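PDB 1YHT: DspB, which hydrolyses glycosidic bonds as a family 20 beta-N-acetylhexosaminidase and releases biofilm, probably by cutting its N-acetylglucosamine polymer. Local coordinates for residues Thr197-Leu202 and Glu226-Asn231. Numbering follows the deposited sequence.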
loop_
_atom_site.group_PDB
_atom_site.type_symbol
_atom_site.label_atom_id
_atom_site.label_comp_id
_atom_site.label_asym_id
_atom_site.label_seq_id
_atom_site.Cartn_x
_atom_site.Cartn_y
_atom_site.Cartn_z
ATOM N N THR A 197 15.237 -12.972 3.010
ATOM C CA THR A 197 15.227 -14.007 2.002
ATOM C C THR A 197 13.938 -13.968 1.172
ATOM O O THR A 197 13.959 -14.099 -0.052
ATOM C CB THR A 197 15.398 -15.395 2.675
ATOM O OG1 THR A 197 16.595 -15.369 3.462
ATOM C CG2 THR A 197 15.461 -16.491 1.665
ATOM N N TYR A 198 12.819 -13.842 1.865
ATOM C CA TYR A 198 11.490 -13.833 1.252
ATOM C C TYR A 198 11.355 -12.591 0.346
ATOM O O TYR A 198 10.984 -12.689 -0.802
ATOM C CB TYR A 198 10.443 -13.819 2.385
ATOM C CG TYR A 198 8.980 -13.700 1.961
ATOM C CD1 TYR A 198 8.309 -14.783 1.373
ATOM C CD2 TYR A 198 8.266 -12.510 2.161
ATOM C CE1 TYR A 198 6.970 -14.678 0.973
ATOM C CE2 TYR A 198 6.923 -12.393 1.745
ATOM C CZ TYR A 198 6.277 -13.485 1.160
ATOM O OH TYR A 198 4.946 -13.400 0.764
ATOM N N ALA A 199 11.665 -11.427 0.885
ATOM C CA ALA A 199 11.499 -10.178 0.133
ATOM C C ALA A 199 12.456 -10.170 -1.069
ATOM O O ALA A 199 12.075 -9.754 -2.159
ATOM C CB ALA A 199 11.730 -8.972 1.026
ATOM N N ASN A 200 13.674 -10.662 -0.882
ATOM C CA ASN A 200 14.606 -10.744 -1.994
ATOM C C ASN A 200 14.043 -11.652 -3.085
ATOM O O ASN A 200 14.093 -11.293 -4.257
ATOM C CB ASN A 200 16.007 -11.189 -1.534
ATOM C CG ASN A 200 16.827 -10.062 -0.953
ATOM O OD1 ASN A 200 16.485 -8.894 -1.112
ATOM N ND2 ASN A 200 17.946 -10.403 -0.286
ATOM N N LYS A 201 13.467 -12.785 -2.708
ATOM C CA LYS A 201 12.947 -13.740 -3.712
ATOM C C LYS A 201 11.830 -13.125 -4.554
ATOM O O LYS A 201 11.752 -13.302 -5.791
ATOM C CB LYS A 201 12.492 -15.051 -3.074
ATOM C CG LYS A 201 13.642 -16.016 -2.822
ATOM C CD LYS A 201 13.200 -17.218 -2.026
ATOM C CE LYS A 201 14.311 -18.269 -1.929
ATOM N NZ LYS A 201 13.793 -19.526 -1.311
ATOM N N LEU A 202 11.002 -12.357 -3.855
ATOM C CA LEU A 202 9.891 -11.624 -4.477
ATOM C C LEU A 202 10.424 -10.549 -5.444
ATOM O O LEU A 202 9.959 -10.445 -6.589
ATOM C CB LEU A 202 8.977 -11.077 -3.371
ATOM C CG LEU A 202 7.756 -11.898 -2.933
ATOM C CD1 LEU A 202 7.852 -13.440 -2.893
ATOM C CD2 LEU A 202 7.021 -11.314 -1.773
ATOM N N GLU A 226 21.470 -4.544 4.912
ATOM C CA GLU A 226 22.458 -4.563 3.881
ATOM C C GLU A 226 22.384 -5.837 3.044
ATOM O O GLU A 226 23.008 -5.872 2.005
ATOM C CB GLU A 226 23.855 -4.379 4.475
ATOM C CG GLU A 226 24.000 -3.096 5.303
ATOM C CD GLU A 226 25.284 -3.023 6.106
ATOM O OE1 GLU A 226 25.415 -3.707 7.159
ATOM O OE2 GLU A 226 26.175 -2.293 5.646
ATOM N N GLN A 227 21.593 -6.841 3.458
ATOM C CA GLN A 227 21.356 -8.069 2.660
ATOM C C GLN A 227 20.201 -7.931 1.644
ATOM O O GLN A 227 19.992 -8.774 0.804
ATOM C CB GLN A 227 21.008 -9.232 3.603
ATOM C CG GLN A 227 22.109 -9.586 4.601
ATOM C CD GLN A 227 21.623 -10.441 5.758
ATOM O OE1 GLN A 227 20.897 -11.395 5.556
ATOM N NE2 GLN A 227 21.999 -10.073 6.981
ATOM N N ILE A 228 19.456 -6.844 1.743
ATOM C CA ILE A 228 18.281 -6.589 0.894
ATOM C C ILE A 228 18.764 -6.150 -0.460
ATOM O O ILE A 228 19.749 -5.422 -0.545
ATOM C CB ILE A 228 17.390 -5.449 1.572
ATOM C CG1 ILE A 228 16.494 -6.074 2.611
ATOM C CG2 ILE A 228 16.566 -4.670 0.581
ATOM C CD1 ILE A 228 15.233 -6.738 2.010
ATOM N N ASN A 229 18.089 -6.626 -1.501
ATOM C CA ASN A 229 18.283 -6.168 -2.875
ATOM C C ASN A 229 18.298 -4.653 -2.870
ATOM O O ASN A 229 17.303 -4.041 -2.522
ATOM C CB ASN A 229 17.104 -6.677 -3.764
ATOM C CG ASN A 229 17.213 -6.282 -5.255
ATOM O OD1 ASN A 229 18.026 -5.467 -5.629
ATOM N ND2 ASN A 229 16.353 -6.877 -6.102
ATOM N N PRO A 230 19.420 -4.043 -3.260
ATOM C CA PRO A 230 19.437 -2.595 -3.136
ATOM C C PRO A 230 18.569 -1.885 -4.142
ATOM O O PRO A 230 18.459 -0.683 -4.051
ATOM C CB PRO A 230 20.901 -2.229 -3.351
ATOM C CG PRO A 230 21.477 -3.341 -4.212
ATOM C CD PRO A 230 20.666 -4.580 -3.842
ATOM N N ASN A 231 18.006 -2.610 -5.119
ATOM C CA ASN A 231 17.063 -2.012 -6.050
ATOM C C ASN A 231 15.612 -1.923 -5.511
ATOM O O ASN A 231 14.744 -1.282 -6.135
ATOM C CB ASN A 231 17.048 -2.762 -7.389
ATOM C CG ASN A 231 18.331 -2.556 -8.207
ATOM O OD1 ASN A 231 18.731 -3.450 -8.980
ATOM N ND2 ASN A 231 18.964 -1.405 -8.060
#
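N200, on helix 192-208, brings its CA within 5.9 Å of N229 CA in the loop between strands 212-216 and 233-236, and around this pair extended backbone at I228 and N229 faces the helix. The carboxamide of N200 does the joining, using both of its polar ends on loop backbone. N229 N donates to N200 OD1 over 2.8 Å at 167°, tilted moderately from the carbonyl plane. N200 ND2 in turn donates a nearly straight hydrogen bond to Q227 O, also 2.8 Å long, the acceptor lying almost within the amide plane. With chi1 at -81°, N200 CG stands anti to its own carbonyl carbon, which carries the amide across to the loop. Beside this polar pair, A199 CB meets I228 CD1 at a loose 4.3 Å, and I228 also packs on I196 and F267. With CG anti to the backbone N (chi1 -179°), N229 places OD1 to accept from N231 N at 2.9 Å, closing an Asx turn over P230; its ND2 is hydrogen-bonded to S203 OG of helix 192-208. Two bonds to one planar amide bracket I228 and fix the rotation of N200, so a single polar side chain satisfies two backbone groups where this TIM-barrel loop lies against helix 192-208.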